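Local structure of DNA polymerase III subunit beta (Pseudomonas aeruginosa, 4TSZ) at residues M2-Q7 against Q41-T46; I225-T228 against T233-S236; G282-L287 against K293-N298. The protein forms a ring-shaped sliding clamp that tethers DNA polymerases and other proteins to DNA and confers processivity on them. One frame throughout, in Å; residues are numbered along the deposited sequence.

Interaction 1: residues M2-Q7 against Q41-T46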
loop_
_atom_site.group_PDB
_atom_site.type_symbol
_atom_site.label_atom_id
_atom_site.label_comp_id
_atom_site.label_asym_id
_atom_site.label_seq_id
_atom_site.Cartn_x
_atom_site.Cartn_y
_atom_site.Cartn_z
ATOM N N MET E 2 -25.248 -27.244 -15.592
ATOM C CA MET E 2 -25.372 -26.329 -14.456
ATOM C C MET E 2 -25.786 -24.930 -14.966
ATOM O O MET E 2 -25.243 -24.446 -15.962
ATOM C CB MET E 2 -24.026 -26.262 -13.713
ATOM C CG MET E 2 -24.086 -25.564 -12.375
ATOM S SD MET E 2 -22.428 -25.267 -11.706
ATOM C CE MET E 2 -22.149 -23.631 -12.307
ATOM N N HIS E 3 -26.799 -24.332 -14.326
ATOM C CA HIS E 3 -27.335 -23.023 -14.694
ATOM C C HIS E 3 -28.059 -22.386 -13.529
ATOM O O HIS E 3 -28.850 -23.046 -12.863
ATOM C CB HIS E 3 -28.262 -23.095 -15.928
ATOM C CG HIS E 3 -29.010 -21.820 -16.183
ATOM N ND1 HIS E 3 -30.353 -21.699 -15.877
ATOM C CD2 HIS E 3 -28.555 -20.620 -16.618
ATOM C CE1 HIS E 3 -30.682 -20.454 -16.180
ATOM N NE2 HIS E 3 -29.636 -19.770 -16.633
ATOM N N PHE E 4 -27.799 -21.092 -13.295
ATOM C CA PHE E 4 -28.431 -20.324 -12.225
ATOM C C PHE E 4 -28.364 -18.821 -12.503
ATOM O O PHE E 4 -27.564 -18.362 -13.321
ATOM C CB PHE E 4 -27.803 -20.659 -10.844
ATOM C CG PHE E 4 -26.348 -20.293 -10.678
ATOM C CD1 PHE E 4 -25.339 -21.164 -11.091
ATOM C CD2 PHE E 4 -25.980 -19.089 -10.090
ATOM C CE1 PHE E 4 -23.990 -20.830 -10.925
ATOM C CE2 PHE E 4 -24.633 -18.750 -9.942
ATOM C CZ PHE E 4 -23.643 -19.621 -10.364
ATOM N N THR E 5 -29.232 -18.072 -11.826
ATOM C CA THR E 5 -29.279 -16.615 -11.835
ATOM C C THR E 5 -29.010 -16.163 -10.402
ATOM O O THR E 5 -29.404 -16.852 -9.441
ATOM C CB THR E 5 -30.578 -16.042 -12.433
ATOM O OG1 THR E 5 -31.712 -16.604 -11.777
ATOM C CG2 THR E 5 -30.679 -16.255 -13.929
ATOM N N ILE E 6 -28.281 -15.042 -10.268
ATOM C CA ILE E 6 -27.881 -14.483 -8.978
ATOM C C ILE E 6 -27.637 -12.966 -9.098
ATOM O O ILE E 6 -27.145 -12.494 -10.129
ATOM C CB ILE E 6 -26.625 -15.262 -8.424
ATOM C CG1 ILE E 6 -26.303 -14.912 -6.948
ATOM C CG2 ILE E 6 -25.391 -15.158 -9.353
ATOM C CD1 ILE E 6 -25.492 -15.965 -6.179
ATOM N N GLN E 7 -27.976 -12.211 -8.040
ATOM C CA GLN E 7 -27.721 -10.774 -7.979
ATOM C C GLN E 7 -26.232 -10.595 -7.761
ATOM O O GLN E 7 -25.618 -11.402 -7.057
ATOM C CB GLN E 7 -28.493 -10.120 -6.817
ATOM C CG GLN E 7 -29.987 -9.941 -7.067
ATOM C CD GLN E 7 -30.297 -8.801 -8.008
ATOM O OE1 GLN E 7 -30.756 -9.009 -9.139
ATOM N NE2 GLN E 7 -30.054 -7.569 -7.566
ATOM N N GLN E 41 -31.645 -25.525 -4.625
ATOM C CA GLN E 41 -31.647 -24.061 -4.653
ATOM C C GLN E 41 -30.468 -23.447 -3.871
ATOM O O GLN E 41 -30.567 -22.323 -3.367
ATOM C CB GLN E 41 -33.017 -23.497 -4.225
ATOM C CG GLN E 41 -34.153 -23.803 -5.211
ATOM C CD GLN E 41 -33.892 -23.282 -6.606
ATOM O OE1 GLN E 41 -33.656 -22.087 -6.823
ATOM N NE2 GLN E 41 -33.923 -24.171 -7.585
ATOM N N GLN E 42 -29.343 -24.186 -3.786
ATOM C CA GLN E 42 -28.144 -23.716 -3.102
ATOM C C GLN E 42 -26.917 -23.742 -3.993
ATOM O O GLN E 42 -26.629 -24.755 -4.640
ATOM C CB GLN E 42 -27.863 -24.496 -1.806
ATOM C CG GLN E 42 -26.751 -23.853 -0.940
ATOM C CD GLN E 42 -26.398 -24.651 0.291
ATOM O OE1 GLN E 42 -25.751 -25.701 0.216
ATOM N NE2 GLN E 42 -26.778 -24.146 1.457
ATOM N N LEU E 43 -26.180 -22.618 -3.989
ATOM C CA LEU E 43 -24.898 -22.477 -4.654
ATOM C C LEU E 43 -23.817 -22.490 -3.567
ATOM O O LEU E 43 -23.901 -21.735 -2.595
ATOM C CB LEU E 43 -24.809 -21.179 -5.496
ATOM C CG LEU E 43 -23.417 -20.822 -6.074
ATOM C CD1 LEU E 43 -22.997 -21.781 -7.203
ATOM C CD2 LEU E 43 -23.377 -19.381 -6.553
ATOM N N SER E 44 -22.811 -23.353 -3.738
ATOM C CA SER E 44 -21.660 -23.429 -2.843
ATOM C C SER E 44 -20.441 -23.020 -3.639
ATOM O O SER E 44 -20.307 -23.411 -4.803
ATOM C CB SER E 44 -21.485 -24.837 -2.279
ATOM O OG SER E 44 -22.554 -25.161 -1.403
ATOM N N LEU E 45 -19.572 -22.204 -3.031
ATOM C CA LEU E 45 -18.337 -21.713 -3.652
ATOM C C LEU E 45 -17.182 -22.157 -2.775
ATOM O O LEU E 45 -17.178 -21.857 -1.583
ATOM C CB LEU E 45 -18.340 -20.165 -3.815
ATOM C CG LEU E 45 -19.443 -19.546 -4.688
ATOM C CD1 LEU E 45 -20.662 -19.179 -3.857
ATOM C CD2 LEU E 45 -18.936 -18.302 -5.384
ATOM N N THR E 46 -16.225 -22.899 -3.345
ATOM C CA THR E 46 -15.082 -23.398 -2.588
ATOM C C THR E 46 -13.741 -22.948 -3.170
ATOM O O THR E 46 -13.517 -23.055 -4.374
ATOM C CB THR E 46 -15.174 -24.926 -2.411
ATOM O OG1 THR E 46 -16.450 -25.269 -1.861
ATOM C CG2 THR E 46 -14.056 -25.492 -1.532
#
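Two first torsions bring Phe4 and Leu43 together across a gap that no backbone bond spans. In Phe4, CG sits between the backbone N and the carbonyl carbon (chi1 64°), while Leu43 sends its CG anti to the backbone N (chi1 171°); the two side chains cross at about a right angle, and both leucine methyls touch the ring. CD1 of Leu43 lies over one face, 4.3 Å from the centroid of the Phe4 ring, a CH-pi contact. The other branch, Leu43 CD2, reaches the far end of the ring, 3.7 Å from Phe4 CE2. This is sheet-on-sheet packing inside the N-terminal clamp domain: 3-7 is, within this chain, an outer strand of a four-stranded antiparallel sheet, and 42-48 belongs to the eight-stranded one. The CA atoms of Phe4 and Leu43 are 8.6 Å apart, and the two segments meet through side chains, with no hydrogen bond. Ile6, two residues along the same strand, adds its CD1, 4.0 Å from Leu43 CD2, so that this one methyl is touched by both Phe4 and Ile6. Met2 CE meets the edge of the Phe4 ring in its plane. Val38, on strand 33-39, touches both Phe4 and Leu43.

Interaction 2: residues I225-T228 against T233-S236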
loop_
_atom_site.group_PDB
_atom_site.type_symbol
_atom_site.label_atom_id
_atom_site.label_comp_id
_atom_site.label_asym_id
_atom_site.label_seq_id
_atom_site.Cartn_x
_atom_site.Cartn_y
_atom_site.Cartn_z
ATOM N N ILE E 225 -9.058 -28.293 11.972
ATOM C CA ILE E 225 -9.877 -27.340 12.716
ATOM C C ILE E 225 -10.942 -26.835 11.743
ATOM O O ILE E 225 -10.626 -26.541 10.587
ATOM C CB ILE E 225 -9.110 -26.183 13.442
ATOM C CG1 ILE E 225 -10.112 -25.275 14.230
ATOM C CG2 ILE E 225 -8.218 -25.364 12.468
ATOM C CD1 ILE E 225 -9.532 -24.270 15.211
ATOM N N ARG E 226 -12.196 -26.750 12.204
ATOM C CA ARG E 226 -13.292 -26.233 11.394
ATOM C C ARG E 226 -13.992 -25.089 12.130
ATOM O O ARG E 226 -14.270 -25.198 13.322
ATOM C CB ARG E 226 -14.292 -27.342 11.010
ATOM C CG ARG E 226 -15.208 -26.943 9.853
ATOM C CD ARG E 226 -16.265 -27.984 9.552
ATOM N NE ARG E 226 -17.337 -27.969 10.547
ATOM C CZ ARG E 226 -18.291 -28.891 10.640
ATOM N NH1 ARG E 226 -18.306 -29.927 9.809
ATOM N NH2 ARG E 226 -19.222 -28.797 11.580
ATOM N N ALA E 227 -14.252 -23.991 11.411
ATOM C CA ALA E 227 -14.949 -22.812 11.916
ATOM C C ALA E 227 -16.108 -22.510 10.973
ATOM O O ALA E 227 -15.888 -22.327 9.776
ATOM C CB ALA E 227 -14.000 -21.627 12.003
ATOM N N THR E 228 -17.346 -22.522 11.502
ATOM C CA THR E 228 -18.579 -22.303 10.734
ATOM C C THR E 228 -19.342 -21.076 11.243
ATOM O O THR E 228 -19.539 -20.952 12.447
ATOM C CB THR E 228 -19.455 -23.585 10.766
ATOM O OG1 THR E 228 -18.662 -24.714 10.398
ATOM C CG2 THR E 228 -20.667 -23.495 9.850
ATOM N N THR E 233 -17.714 -21.706 5.851
ATOM C CA THR E 233 -17.098 -22.839 6.532
ATOM C C THR E 233 -15.604 -22.755 6.231
ATOM O O THR E 233 -15.189 -22.787 5.064
ATOM C CB THR E 233 -17.709 -24.201 6.148
ATOM O OG1 THR E 233 -19.095 -24.204 6.474
ATOM C CG2 THR E 233 -17.025 -25.365 6.860
ATOM N N PHE E 234 -14.812 -22.607 7.288
ATOM C CA PHE E 234 -13.365 -22.537 7.200
ATOM C C PHE E 234 -12.806 -23.847 7.721
ATOM O O PHE E 234 -13.168 -24.272 8.814
ATOM C CB PHE E 234 -12.827 -21.333 8.011
ATOM C CG PHE E 234 -11.339 -21.339 8.299
ATOM C CD1 PHE E 234 -10.827 -22.016 9.403
ATOM C CD2 PHE E 234 -10.459 -20.631 7.497
ATOM C CE1 PHE E 234 -9.458 -22.024 9.669
ATOM C CE2 PHE E 234 -9.088 -20.624 7.772
ATOM C CZ PHE E 234 -8.597 -21.322 8.857
ATOM N N THR E 235 -11.922 -24.477 6.947
ATOM C CA THR E 235 -11.247 -25.701 7.369
ATOM C C THR E 235 -9.754 -25.537 7.163
ATOM O O THR E 235 -9.320 -25.094 6.103
ATOM C CB THR E 235 -11.801 -26.967 6.679
ATOM O OG1 THR E 235 -13.228 -26.939 6.682
ATOM C CG2 THR E 235 -11.335 -28.242 7.356
ATOM N N SER E 236 -8.973 -25.874 8.184
ATOM C CA SER E 236 -7.522 -25.824 8.108
ATOM C C SER E 236 -6.943 -27.121 8.615
ATOM O O SER E 236 -7.421 -27.673 9.602
ATOM C CB SER E 236 -6.971 -24.652 8.922
ATOM O OG SER E 236 -5.553 -24.631 8.929
#
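The beta hairpin of strands 224-228 and 232-237, in the central domain, is held by four backbone hydrogen bonds between Ile225-Thr228 and Thr233-Ser236. Its two hydrogen-bonded pairs are Ile225 with Ser236 and Ala227 with Phe234; the straightest bond runs from Phe234 N to Ala227 O (2.7 Å, 176° at the hydrogen). Between them, Arg226 and Thr235 form a non-hydrogen-bonded pair, where Arg226 CA comes within 3.2 Å of Phe234 O in a CA-H...O contact. The strict alternation sorts the side chains. Ile225, Ala227, Phe234 and Ser236 share one face: Ala227 CB approaches the Phe234 ring obliquely, 4.1 Å from CD1, and Leu205 of helix 199-208 touches both residues. Arg226, Thr228, Thr233 and Thr235 occupy the other face. There a chi1 of -60° sets Thr233 OG1 beside the backbone N and leaves CG2 anti to it, where CG2 touches Arg226 CD at 3.8 Å, while Thr235 OG1 lies 3.7 Å from Arg226 CG. Both Arg226 and Thr235 then converge on one carboxylate: Arg226 NH1 makes a salt bridge with OE2 of Glu122, and Thr235 OG1 is hydrogen-bonded to OE1. With the charged Arg226 beside one carboxylate oxygen and the Thr235 hydroxyl at the other, this glutamate is probably kept ionised and its carboxylate limited in rotation.

Interaction 3: residues G282-L287 against K293-N298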
loop_
_atom_site.group_PDB
_atom_site.type_symbol
_atom_site.label_atom_id
_atom_site.label_comp_id
_atom_site.label_asym_id
_atom_site.label_seq_id
_atom_site.Cartn_x
_atom_site.Cartn_y
_atom_site.Cartn_z
ATOM N N GLY E 282 18.758 -3.788 19.373
ATOM C CA GLY E 282 19.045 -3.770 20.798
ATOM C C GLY E 282 18.966 -2.403 21.430
ATOM O O GLY E 282 19.464 -1.413 20.882
ATOM N N ILE E 283 18.309 -2.354 22.592
ATOM C CA ILE E 283 18.199 -1.169 23.439
ATOM C C ILE E 283 18.624 -1.560 24.839
ATOM O O ILE E 283 18.540 -2.739 25.212
ATOM C CB ILE E 283 16.813 -0.470 23.404
ATOM C CG1 ILE E 283 15.674 -1.390 23.909
ATOM C CG2 ILE E 283 16.533 0.157 22.029
ATOM C CD1 ILE E 283 14.447 -0.689 24.376
ATOM N N ARG E 284 19.110 -0.590 25.600
ATOM C CA ARG E 284 19.511 -0.802 26.979
ATOM C C ARG E 284 18.529 -0.080 27.893
ATOM O O ARG E 284 18.204 1.091 27.676
ATOM C CB ARG E 284 20.949 -0.331 27.222
ATOM C CG ARG E 284 21.467 -0.641 28.632
ATOM C CD ARG E 284 22.777 0.057 28.912
ATOM N NE ARG E 284 22.613 1.512 28.971
ATOM C CZ ARG E 284 23.614 2.376 29.112
ATOM N NH1 ARG E 284 24.868 1.944 29.209
ATOM N NH2 ARG E 284 23.371 3.680 29.155
ATOM N N LEU E 285 18.045 -0.805 28.900
ATOM C CA LEU E 285 17.122 -0.310 29.908
ATOM C C LEU E 285 17.869 -0.183 31.235
ATOM O O LEU E 285 18.606 -1.091 31.621
ATOM C CB LEU E 285 15.952 -1.308 30.046
ATOM C CG LEU E 285 14.590 -0.985 29.411
ATOM C CD1 LEU E 285 14.706 -0.332 28.052
ATOM C CD2 LEU E 285 13.717 -2.221 29.343
ATOM N N GLN E 286 17.711 0.961 31.908
ATOM C CA GLN E 286 18.278 1.184 33.230
ATOM C C GLN E 286 17.143 1.590 34.135
ATOM O O GLN E 286 16.622 2.704 34.035
ATOM C CB GLN E 286 19.420 2.202 33.227
ATOM C CG GLN E 286 20.710 1.650 32.628
ATOM C CD GLN E 286 21.802 2.686 32.483
ATOM O OE1 GLN E 286 22.990 2.357 32.472
ATOM N NE2 GLN E 286 21.439 3.960 32.330
ATOM N N LEU E 287 16.695 0.630 34.947
ATOM C CA LEU E 287 15.601 0.799 35.889
ATOM C C LEU E 287 16.127 1.180 37.262
ATOM O O LEU E 287 17.104 0.604 37.734
ATOM C CB LEU E 287 14.777 -0.505 35.956
ATOM C CG LEU E 287 13.560 -0.534 36.883
ATOM C CD1 LEU E 287 12.422 0.359 36.365
ATOM C CD2 LEU E 287 13.092 -1.961 37.107
ATOM N N LYS E 293 15.446 4.580 32.247
ATOM C CA LYS E 293 16.345 5.210 31.278
ATOM C C LYS E 293 16.484 4.247 30.098
ATOM O O LYS E 293 16.731 3.056 30.311
ATOM C CB LYS E 293 17.726 5.501 31.889
ATOM C CG LYS E 293 17.745 6.574 32.975
ATOM C CD LYS E 293 19.177 6.805 33.452
ATOM C CE LYS E 293 19.276 7.676 34.680
ATOM N NZ LYS E 293 20.688 7.885 35.092
ATOM N N ILE E 294 16.279 4.751 28.869
ATOM C CA ILE E 294 16.378 3.966 27.639
ATOM C C ILE E 294 17.506 4.505 26.772
ATOM O O ILE E 294 17.579 5.709 26.525
ATOM C CB ILE E 294 15.037 3.897 26.853
ATOM C CG1 ILE E 294 13.849 3.563 27.780
ATOM C CG2 ILE E 294 15.129 2.905 25.652
ATOM C CD1 ILE E 294 12.552 4.133 27.326
ATOM N N GLN E 295 18.379 3.610 26.306
ATOM C CA GLN E 295 19.486 3.987 25.439
ATOM C C GLN E 295 19.578 3.032 24.245
ATOM O O GLN E 295 19.352 1.830 24.387
ATOM C CB GLN E 295 20.802 4.029 26.230
ATOM C CG GLN E 295 21.973 4.639 25.477
ATOM C CD GLN E 295 23.135 3.684 25.401
ATOM O OE1 GLN E 295 23.087 2.649 24.722
ATOM N NE2 GLN E 295 24.218 4.023 26.086
ATOM N N ALA E 296 19.896 3.588 23.072
ATOM C CA ALA E 296 20.092 2.841 21.838
ATOM C C ALA E 296 21.251 3.423 21.048
ATOM O O ALA E 296 21.405 4.648 20.962
ATOM C CB ALA E 296 18.831 2.861 20.994
ATOM N N ASN E 297 22.068 2.541 20.468
ATOM C CA ASN E 297 23.182 2.932 19.605
ATOM C C ASN E 297 23.358 1.970 18.450
ATOM O O ASN E 297 22.865 0.836 18.502
ATOM C CB ASN E 297 24.486 3.227 20.367
ATOM C CG ASN E 297 24.955 2.122 21.272
ATOM O OD1 ASN E 297 25.389 1.059 20.822
ATOM N ND2 ASN E 297 24.907 2.369 22.568
ATOM N N ASN E 298 23.977 2.452 17.369
ATOM C CA ASN E 298 24.152 1.675 16.155
ATOM C C ASN E 298 25.647 1.577 15.745
ATOM O O ASN E 298 26.480 2.214 16.404
ATOM C CB ASN E 298 23.232 2.252 15.043
ATOM C CG ASN E 298 23.550 3.660 14.585
ATOM O OD1 ASN E 298 24.664 4.171 14.739
ATOM N ND2 ASN E 298 22.588 4.292 13.932
#
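Strands 282-287 and 293-297 run antiparallel, their axes 4.6 Å apart at closest approach and their directions 155° apart, with hydrogen-bonded pairs at Arg284-Gln295 and Gln286-Lys293. Arg284 N gives the shortest of the four bonds, 2.7 Å to Gln295 O, and Lys293 N closes the ladder with 2.8 Å to Gln286 O. On the face that carries these four side chains, the Arg284 guanidinium and the Gln295 amide lie partly over one another, their planes 32° apart. Gln295 NE2 sits over one face of the guanidinium, offset toward the rim and 3.2 Å from Arg284 NH2; as both nitrogens are donors, the contact over the face is van der Waals and not a hydrogen bond. The bend in the arginine chain (chi3 67°) turns the flat group across the glutamine. Next along the hairpin, Gln286 and Lys293 meet through their stems, CB to CB at 3.9 Å. The reverse face is apolar: Ile294 lies alongside Ile283 and Leu285, its CG2 3.9 Å from Ile283 CD1, while Ile283 CG2 packs on Ala296 CB at 3.7 Å. That face turns to helix 262-273, whose Phe269 touches Ile283, Leu285 and Ile294. In the four-stranded sheet of the C-terminal domain, the hairpin lies between strand 303-309, bonded to 293-297, and strand 317-322, bonded to 282-287.

The three contacts sample three successive domains of one clamp subunit. Strand 42-48 of interaction 1 and both strands of interaction 2 belong to the eight-stranded sheet that runs from the N-terminal into the central domain: the two centres are about 21 Å apart and the nearest atoms about 7 Å, and strand 52-59 bridges 42-48 to 232-237. Interaction 3 belongs to another sheet on the far side of the chain's centre, its centre about 60 Å from that of interaction 1 and about 44 Å from that of interaction 2. Its end approaches the second subunit, where Asn298 packs on Lys75 of that chain, consistent with the head-to-tail dimer of bacterial clamps.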